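Local coordinates for protein phenolic acid decarboxylase (Sedimentibacter hydroxybenzoicus, PDB 7AE5) that catalyses the reversible, oxygen-sensitive decarboxylation of 4-hydroxybenzoate and 3,4-dihydroxybenzoate, using prenylated FMN and manganese as cofactors, at residues A111-E116 and V253-E258; E136-F141 and G274-F279; G411-I416 and I439-T444. All blocks are in the same frame, centred on the assembly; numbering follows the deposited sequence.

Contact 1: residues A111-E116 and V253-E258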
loop_
_atom_site.group_PDB
_atom_site.type_symbol
_atom_site.label_atom_id
_atom_site.label_comp_id
_atom_site.label_asym_id
_atom_site.label_seq_id
_atom_site.Cartn_x
_atom_site.Cartn_y
_atom_site.Cartn_z
ATOM N N ALA C 111 -7.699 -54.874 -39.155
ATOM C CA ALA C 111 -6.440 -54.840 -38.420
ATOM C C ALA C 111 -6.446 -53.855 -37.255
ATOM O O ALA C 111 -5.395 -53.642 -36.642
ATOM C CB ALA C 111 -5.285 -54.507 -39.368
ATOM N N ALA C 112 -7.592 -53.251 -36.939
ATOM C CA ALA C 112 -7.693 -52.341 -35.807
ATOM C C ALA C 112 -8.218 -53.097 -34.600
ATOM O O ALA C 112 -9.361 -53.581 -34.639
ATOM C CB ALA C 112 -8.611 -51.169 -36.139
ATOM N N PRO C 113 -7.440 -53.231 -33.523
ATOM C CA PRO C 113 -7.913 -54.016 -32.369
ATOM C C PRO C 113 -9.175 -53.465 -31.725
ATOM O O PRO C 113 -9.922 -54.231 -31.103
ATOM C CB PRO C 113 -6.720 -53.971 -31.401
ATOM C CG PRO C 113 -5.537 -53.655 -32.262
ATOM C CD PRO C 113 -6.050 -52.775 -33.357
ATOM N N CYS C 114 -9.440 -52.164 -31.851
ATOM C CA CYS C 114 -10.681 -51.608 -31.325
ATOM C C CYS C 114 -11.907 -52.092 -32.086
ATOM O O CYS C 114 -13.031 -51.863 -31.627
ATOM C CB CYS C 114 -10.630 -50.079 -31.352
ATOM S SG CYS C 114 -10.827 -49.356 -32.997
ATOM N N LYS C 115 -11.719 -52.755 -33.228
ATOM C CA LYS C 115 -12.814 -53.262 -34.044
ATOM C C LYS C 115 -12.959 -54.777 -33.923
ATOM O O LYS C 115 -13.463 -55.432 -34.838
ATOM C CB LYS C 115 -12.613 -52.860 -35.505
ATOM C CG LYS C 115 -12.629 -51.357 -35.749
ATOM C CD LYS C 115 -13.948 -50.733 -35.327
ATOM C CE LYS C 115 -13.978 -49.240 -35.630
ATOM N NZ LYS C 115 -14.362 -48.964 -37.042
ATOM N N GLU C 116 -12.522 -55.348 -32.798
ATOM C CA GLU C 116 -12.586 -56.797 -32.626
ATOM C C GLU C 116 -14.002 -57.261 -32.298
ATOM O O GLU C 116 -14.536 -58.160 -32.958
ATOM C CB GLU C 116 -11.609 -57.243 -31.536
ATOM C CG GLU C 116 -10.148 -57.224 -31.964
ATOM C CD GLU C 116 -9.209 -57.694 -30.868
ATOM O OE1 GLU C 116 -8.042 -58.019 -31.181
ATOM O OE2 GLU C 116 -9.633 -57.730 -29.694
ATOM N N VAL C 253 -10.917 -42.836 -35.082
ATOM C CA VAL C 253 -10.583 -43.218 -33.717
ATOM C C VAL C 253 -9.229 -43.910 -33.763
ATOM O O VAL C 253 -8.816 -44.416 -34.819
ATOM C CB VAL C 253 -11.690 -44.099 -33.093
ATOM C CG1 VAL C 253 -13.057 -43.428 -33.253
ATOM C CG2 VAL C 253 -11.695 -45.476 -33.717
ATOM N N PRO C 254 -8.503 -43.948 -32.639
ATOM C CA PRO C 254 -7.247 -44.695 -32.624
ATOM C C PRO C 254 -7.438 -46.201 -32.701
ATOM O O PRO C 254 -8.344 -46.780 -32.094
ATOM C CB PRO C 254 -6.595 -44.216 -31.326
ATOM C CG PRO C 254 -7.740 -43.518 -30.510
ATOM C CD PRO C 254 -8.983 -43.795 -31.246
ATOM N N ALA C 255 -6.566 -46.843 -33.496
ATOM C CA ALA C 255 -6.779 -48.261 -33.825
ATOM C C ALA C 255 -6.800 -49.122 -32.574
ATOM O O ALA C 255 -7.551 -50.095 -32.516
ATOM C CB ALA C 255 -5.704 -48.740 -34.802
ATOM N N GLY C 256 -6.042 -48.744 -31.545
ATOM C CA GLY C 256 -5.858 -49.584 -30.381
ATOM C C GLY C 256 -6.667 -49.256 -29.145
ATOM O O GLY C 256 -6.345 -49.779 -28.071
ATOM N N SER C 257 -7.701 -48.424 -29.246
ATOM C CA SER C 257 -8.522 -48.139 -28.077
ATOM C C SER C 257 -9.171 -49.404 -27.540
ATOM O O SER C 257 -9.597 -50.282 -28.297
ATOM C CB SER C 257 -9.607 -47.121 -28.410
ATOM O OG SER C 257 -9.049 -45.987 -29.035
ATOM N N GLU C 258 -9.260 -49.479 -26.215
ATOM C CA GLU C 258 -9.925 -50.614 -25.594
ATOM C C GLU C 258 -11.420 -50.595 -25.879
ATOM O O GLU C 258 -12.020 -51.646 -26.128
ATOM C CB GLU C 258 -9.658 -50.611 -24.093
ATOM C CG GLU C 258 -8.190 -50.763 -23.739
ATOM C CD GLU C 258 -7.798 -52.204 -23.501
ATOM O OE1 GLU C 258 -8.679 -53.084 -23.580
ATOM O OE2 GLU C 258 -6.609 -52.457 -23.225
#
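C114 and A255 carry the one hydrogen bond between the two segments: C114 N donates to A255 O over 2.9 Å, with an N-H...O angle of 157°. The donor lies close to the extension of the carbonyl, as the C=O...N angle of 168° indicates. The bond joins the 3-10 turn at 113-114 to the type I beta turn from P254 to S257. Each turn also has a backbone bond of its own, K115 N to A112 O at 2.9 Å in the first and a weak S257 N to P254 O in the second.

Nonpolar atoms crowd round the same carbonyl. P113 CD comes within 3.2 Å of A255 O, and the proline nitrogen, lacking a hydrogen, cannot compete for it. The C114 side chain also borders this oxygen: SG is set between its own backbone N and carbonyl carbon (chi1 75°), which brings it 3.4 Å from A255 O. C114 CB lies 3.2 Å from S257 O; with its contacts to V253 and A255, C114 buries more surface here than any other residue.

Apolar packing is thin but specific. The methyl groups of A112 and A255 meet CB to CB at 4.0 Å, and C114 SG touches V253 CG2 at 4.0 Å.

Polar side chains lead out of the contact: K115 NZ forms a salt bridge with D246, and S257 OG bonds to N209. Around these turns, strand 252-254 pairs through V253 with V243 of strand 241-244, on whose V243 side chain A112 also packs; C114 and V253 lie against V260 of strand 259-265, and C114 O accepts from T298 of strand 287-299, so the turns bridge a small mixed sheet and the large antiparallel sheet of the Rift-related domain.

Contact 2: residues E136-F141 and G274-F279; sequences EQDGGF and GPFGEF
G139 and P275 are joined backbone to backbone where one loop meets another with a cis peptide before P275, within the Rift-related, FMN-binding-type domain of this UbiD enzyme. This is the tight part. G139 N donates to P275 O over 3.0 Å at an N-H...O angle of 159°, in the carbonyl plane and on a lone pair. The same oxygen is met by D138 CA at 3.2 Å in a CA-H...O contact, and G139 CA makes another to G274 O at 3.4 Å. Both glycines fit by having no CB: at G139 a CB would collide with G274 O, and at G274 the positive phi would press it against the preceding carbonyl. P275 CG completes the packing, 3.4 Å from Q137 O. From outside, R5 of the ShdD chain donates to G274 O, and the Q137 amide bonds to V42 and M44 of that chain.

The other side is wetter, joined through a water. D138 CG sits beside its backbone N (chi1 -70°), which lays the carboxylate beside the F276 ring. OD2 reaches F276 CD1 at 3.3 Å obliquely, the carboxylate and ring planes 41° apart, and is fixed by the N135 backbone N-H. With an alanine here, the water and N135 N would probably lose their carboxylate partner, and the F276 ring would lose the carboxylate that lies against CD1. F276 also stacks on Y142 and packs on R168, predicted to bind the prenylated FMN; two residues on, E278 is the predicted proton donor.

The water donates to D138 OD1 at 2.6 Å and accepts from G277 N at 2.7 Å. Its oxygen stands over one face of the F276 ring, offset toward the rim.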
loop_
_atom_site.group_PDB
_atom_site.type_symbol
_atom_site.label_atom_id
_atom_site.label_comp_id
_atom_site.label_asym_id
_atom_site.label_seq_id
_atom_site.Cartn_x
_atom_site.Cartn_y
_atom_site.Cartn_z
ATOM N N GLU C 136 -17.919 -38.980 -3.722
ATOM C CA GLU C 136 -19.108 -39.308 -2.939
ATOM C C GLU C 136 -20.347 -38.585 -3.453
ATOM O O GLU C 136 -21.433 -39.174 -3.515
ATOM C CB GLU C 136 -18.868 -38.973 -1.467
ATOM C CG GLU C 136 -18.738 -40.185 -0.562
ATOM C CD GLU C 136 -18.975 -39.847 0.898
ATOM O OE1 GLU C 136 -20.092 -39.398 1.232
ATOM O OE2 GLU C 136 -18.043 -40.029 1.711
ATOM N N GLN C 137 -20.211 -37.312 -3.826
ATOM C CA GLN C 137 -21.355 -36.480 -4.173
ATOM C C GLN C 137 -21.546 -36.329 -5.677
ATOM O O GLN C 137 -22.283 -35.438 -6.115
ATOM C CB GLN C 137 -21.228 -35.106 -3.517
ATOM C CG GLN C 137 -21.157 -35.165 -2.003
ATOM C CD GLN C 137 -22.452 -35.648 -1.380
ATOM O OE1 GLN C 137 -23.532 -35.160 -1.710
ATOM N NE2 GLN C 137 -22.349 -36.616 -0.478
ATOM N N ASP C 138 -20.906 -37.176 -6.474
ATOM C CA ASP C 138 -21.143 -37.155 -7.907
ATOM C C ASP C 138 -22.583 -37.550 -8.214
ATOM O O ASP C 138 -23.172 -38.402 -7.545
ATOM C CB ASP C 138 -20.177 -38.094 -8.624
ATOM C CG ASP C 138 -18.750 -37.590 -8.598
ATOM O OD1 ASP C 138 -18.527 -36.440 -8.160
ATOM O OD2 ASP C 138 -17.848 -38.342 -9.021
ATOM N N GLY C 139 -23.149 -36.911 -9.242
ATOM C CA GLY C 139 -24.510 -37.200 -9.666
ATOM C C GLY C 139 -24.720 -38.615 -10.167
ATOM O O GLY C 139 -25.845 -39.122 -10.101
ATOM N N GLY C 140 -23.677 -39.256 -10.665
ATOM C CA GLY C 140 -23.776 -40.619 -11.132
ATOM C C GLY C 140 -22.404 -41.232 -11.300
ATOM O O GLY C 140 -21.411 -40.730 -10.773
ATOM N N PHE C 141 -22.358 -42.336 -12.044
ATOM C CA PHE C 141 -21.099 -42.989 -12.381
ATOM C C PHE C 141 -20.519 -42.320 -13.620
ATOM O O PHE C 141 -21.233 -42.100 -14.603
ATOM C CB PHE C 141 -21.308 -44.485 -12.623
ATOM C CG PHE C 141 -22.079 -45.178 -11.530
ATOM C CD1 PHE C 141 -21.959 -44.776 -10.208
ATOM C CD2 PHE C 141 -22.926 -46.232 -11.828
ATOM C CE1 PHE C 141 -22.672 -45.412 -9.206
ATOM C CE2 PHE C 141 -23.640 -46.874 -10.830
ATOM C CZ PHE C 141 -23.513 -46.464 -9.519
ATOM N N GLY C 274 -24.157 -33.722 -13.432
ATOM C CA GLY C 274 -23.406 -33.319 -12.269
ATOM C C GLY C 274 -24.126 -33.646 -10.976
ATOM O O GLY C 274 -25.237 -34.186 -10.979
ATOM N N PRO C 275 -23.502 -33.320 -9.832
ATOM C CA PRO C 275 -22.200 -32.650 -9.762
ATOM C C PRO C 275 -21.033 -33.593 -10.033
ATOM O O PRO C 275 -21.208 -34.810 -10.077
ATOM C CB PRO C 275 -22.142 -32.122 -8.319
ATOM C CG PRO C 275 -23.385 -32.623 -7.627
ATOM C CD PRO C 275 -24.012 -33.661 -8.496
ATOM N N PHE C 276 -19.852 -33.020 -10.230
ATOM C CA PHE C 276 -18.650 -33.802 -10.467
ATOM C C PHE C 276 -17.452 -32.960 -10.067
ATOM O O PHE C 276 -17.526 -31.729 -10.012
ATOM C CB PHE C 276 -18.538 -34.246 -11.931
ATOM C CG PHE C 276 -17.446 -35.251 -12.180
ATOM C CD1 PHE C 276 -17.570 -36.555 -11.732
ATOM C CD2 PHE C 276 -16.293 -34.890 -12.861
ATOM C CE1 PHE C 276 -16.566 -37.477 -11.955
ATOM C CE2 PHE C 276 -15.286 -35.809 -13.090
ATOM C CZ PHE C 276 -15.423 -37.105 -12.636
ATOM N N GLY C 277 -16.347 -33.642 -9.784
ATOM C CA GLY C 277 -15.132 -32.948 -9.428
ATOM C C GLY C 277 -14.556 -32.157 -10.584
ATOM O O GLY C 277 -14.797 -32.438 -11.759
ATOM N N GLU C 278 -13.794 -31.127 -10.231
ATOM C CA GLU C 278 -13.042 -30.333 -11.189
ATOM C C GLU C 278 -11.631 -30.141 -10.653
ATOM O O GLU C 278 -11.375 -30.309 -9.458
ATOM C CB GLU C 278 -13.714 -28.975 -11.457
ATOM C CG GLU C 278 -15.236 -29.054 -11.563
ATOM C CD GLU C 278 -15.838 -27.906 -12.353
ATOM O OE1 GLU C 278 -15.753 -27.937 -13.599
ATOM O OE2 GLU C 278 -16.401 -26.980 -11.729
ATOM N N PHE C 279 -10.711 -29.780 -11.550
ATOM C CA PHE C 279 -9.292 -29.750 -11.201
ATOM C C PHE C 279 -8.933 -28.778 -10.072
ATOM O O PHE C 279 -7.896 -28.977 -9.430
ATOM C CB PHE C 279 -8.436 -29.464 -12.446
ATOM C CG PHE C 279 -8.604 -28.083 -13.018
ATOM C CD1 PHE C 279 -7.810 -27.036 -12.578
ATOM C CD2 PHE C 279 -9.532 -27.841 -14.018
ATOM C CE1 PHE C 279 -7.959 -25.767 -13.105
ATOM C CE2 PHE C 279 -9.682 -26.573 -14.553
ATOM C CZ PHE C 279 -8.895 -25.535 -14.095
HETATM O O HOH W 1 -16.068 -36.203 -9.020
#

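Contact 3: residues G411-I416 and I439-T444. With RB (rubidium ion), chain Q.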
loop_
_atom_site.group_PDB
_atom_site.type_symbol
_atom_site.label_atom_id
_atom_site.label_comp_id
_atom_site.label_asym_id
_atom_site.label_seq_id
_atom_site.Cartn_x
_atom_site.Cartn_y
_atom_site.Cartn_z
ATOM N N GLY C 411 9.608 -5.965 0.406
ATOM C CA GLY C 411 9.343 -4.544 0.283
ATOM C C GLY C 411 9.418 -4.043 -1.144
ATOM O O GLY C 411 8.821 -3.014 -1.476
ATOM N N LYS C 412 10.139 -4.754 -2.011
ATOM C CA LYS C 412 10.236 -4.331 -3.405
ATOM C C LYS C 412 10.143 -5.458 -4.423
ATOM O O LYS C 412 9.800 -5.176 -5.576
ATOM C CB LYS C 412 11.539 -3.556 -3.647
ATOM C CG LYS C 412 12.814 -4.349 -3.410
ATOM C CD LYS C 412 14.044 -3.507 -3.731
ATOM C CE LYS C 412 14.090 -2.240 -2.888
ATOM N NZ LYS C 412 15.199 -1.319 -3.284
ATOM N N ASP C 413 10.430 -6.711 -4.067
ATOM C CA ASP C 413 10.350 -7.821 -5.014
ATOM C C ASP C 413 8.930 -8.362 -5.193
ATOM O O ASP C 413 8.735 -9.272 -6.005
ATOM C CB ASP C 413 11.282 -8.974 -4.582
ATOM C CG ASP C 413 12.746 -8.820 -5.078
ATOM O OD1 ASP C 413 12.987 -8.549 -6.272
ATOM O OD2 ASP C 413 13.684 -9.039 -4.283
ATOM N N VAL C 414 7.936 -7.836 -4.477
ATOM C CA VAL C 414 6.574 -8.370 -4.501
ATOM C C VAL C 414 5.622 -7.272 -4.957
ATOM O O VAL C 414 5.528 -6.219 -4.315
ATOM C CB VAL C 414 6.147 -8.916 -3.129
ATOM C CG1 VAL C 414 4.699 -9.377 -3.175
ATOM C CG2 VAL C 414 7.057 -10.057 -2.702
ATOM N N SER C 415 4.891 -7.531 -6.040
ATOM C CA SER C 415 3.995 -6.551 -6.639
ATOM C C SER C 415 2.564 -7.069 -6.628
ATOM O O SER C 415 2.298 -8.178 -7.102
ATOM C CB SER C 415 4.426 -6.225 -8.068
ATOM O OG SER C 415 5.557 -5.375 -8.054
ATOM N N ILE C 416 1.650 -6.255 -6.109
ATOM C CA ILE C 416 0.232 -6.582 -6.010
ATOM C C ILE C 416 -0.526 -5.649 -6.947
ATOM O O ILE C 416 -0.515 -4.427 -6.753
ATOM C CB ILE C 416 -0.272 -6.444 -4.565
ATOM C CG1 ILE C 416 0.487 -7.391 -3.634
ATOM C CG2 ILE C 416 -1.754 -6.710 -4.487
ATOM C CD1 ILE C 416 0.203 -8.847 -3.892
ATOM N N ILE C 439 3.143 -10.690 -8.393
ATOM C CA ILE C 439 4.421 -10.953 -9.041
ATOM C C ILE C 439 5.497 -10.976 -7.966
ATOM O O ILE C 439 5.587 -10.049 -7.153
ATOM C CB ILE C 439 4.741 -9.895 -10.112
ATOM C CG1 ILE C 439 3.641 -9.846 -11.170
ATOM C CG2 ILE C 439 6.091 -10.172 -10.751
ATOM C CD1 ILE C 439 3.819 -8.712 -12.158
ATOM N N ILE C 440 6.309 -12.028 -7.961
ATOM C CA ILE C 440 7.380 -12.194 -6.984
ATOM C C ILE C 440 8.693 -12.304 -7.744
ATOM O O ILE C 440 8.888 -13.243 -8.526
ATOM C CB ILE C 440 7.156 -13.424 -6.091
ATOM C CG1 ILE C 440 5.819 -13.315 -5.359
ATOM C CG2 ILE C 440 8.288 -13.571 -5.089
ATOM C CD1 ILE C 440 5.481 -14.533 -4.536
ATOM N N ASP C 441 9.594 -11.349 -7.513
ATOM C CA ASP C 441 10.886 -11.314 -8.195
ATOM C C ASP C 441 11.942 -11.952 -7.291
ATOM O O ASP C 441 12.699 -11.278 -6.584
ATOM C CB ASP C 441 11.246 -9.880 -8.584
ATOM C CG ASP C 441 12.651 -9.761 -9.148
ATOM O OD1 ASP C 441 13.178 -10.776 -9.649
ATOM O OD2 ASP C 441 13.225 -8.651 -9.100
ATOM N N ALA C 442 12.000 -13.288 -7.347
ATOM C CA ALA C 442 12.976 -14.081 -6.607
ATOM C C ALA C 442 14.319 -14.172 -7.321
ATOM O O ALA C 442 15.024 -15.179 -7.178
ATOM C CB ALA C 442 12.425 -15.483 -6.338
ATOM N N THR C 443 14.690 -13.153 -8.088
ATOM C CA THR C 443 15.966 -13.157 -8.786
ATOM C C THR C 443 16.982 -12.260 -8.088
ATOM O O THR C 443 16.637 -11.356 -7.307
ATOM C CB THR C 443 15.807 -12.717 -10.245
ATOM O OG1 THR C 443 15.482 -11.321 -10.299
ATOM C CG2 THR C 443 14.720 -13.528 -10.932
ATOM N N THR C 444 18.252 -12.557 -8.387
ATOM C CA THR C 444 19.391 -11.797 -7.889
ATOM C C THR C 444 19.490 -10.469 -8.630
ATOM O O THR C 444 19.417 -10.450 -9.864
ATOM C CB THR C 444 20.681 -12.597 -8.094
ATOM O OG1 THR C 444 20.551 -13.895 -7.499
ATOM C CG2 THR C 444 21.869 -11.874 -7.488
HETATM RB RB RB Q . 14.836 -10.158 -6.137
HETATM O O HOH W 2 15.436 -8.491 -7.833
#
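D413 and D441 meet at a rubidium ion. D413 grips it with both carboxylate oxygens, OD1 and OD2 each 2.5 Å away, while D441 contributes its backbone O, also at 2.5 Å, rather than its side chain. T443 O, a water and, from the preceding helix, R407 O complete six ligand atoms, an arrangement of mostly carbonyl and carboxylate oxygens that probably marks a monovalent-cation site.

The D441 carboxylate serves as second shell. With CG anti to the backbone N (chi1 173°), its OD2 accepts a hydrogen bond of 2.6 Å from the metal-bound water. Its OD1 accepts from T443 N at 3.2 Å, from above the carboxylate plane, in an Asx turn, which probably helps hold T443 O at the ion. D413 OD2 is steadied by the H409 backbone N-H.

Behind the site, strands 414-416 and 439-441 run antiparallel at 166° in the mixed sheet of the UbiD C-terminal domain, where 414-421 is the outermost strand within the chain. D441 N donates to D413 O at 2.7 Å, linking the two metal-binding residues through their backbones; past the non-hydrogen-bonded pair V414 and I440, S415 and I439 exchange two bonds, S415 N to I439 O at 2.8 Å and I439 N to S415 O at 2.9 Å.

Beyond the sheet, S415 OG accepts from K366, I439 packs on helix 364-372, and N419 of a second subunit lies against D413 and D441.

Overall arrangement
Following the chain from the N terminus, 111-116 comes first and 136-141 next; the chain then runs through much of the Rift-related domain before 253-258 closes contact 1 and 274-279 closes contact 2. The two loops therefore cross; their nearest atoms are about 17 Å apart, and they tie different parts of one domain: contact 1 the small mixed sheet to the large antiparallel one, contact 2 two loops near the active site and the ShdD chain. Contact 3 follows in series, closing a short loop between neighbouring strands of the C-terminal domain. Its centre is 52 Å from that of contact 1, across the chain's centre, and 39 Å from that of contact 2.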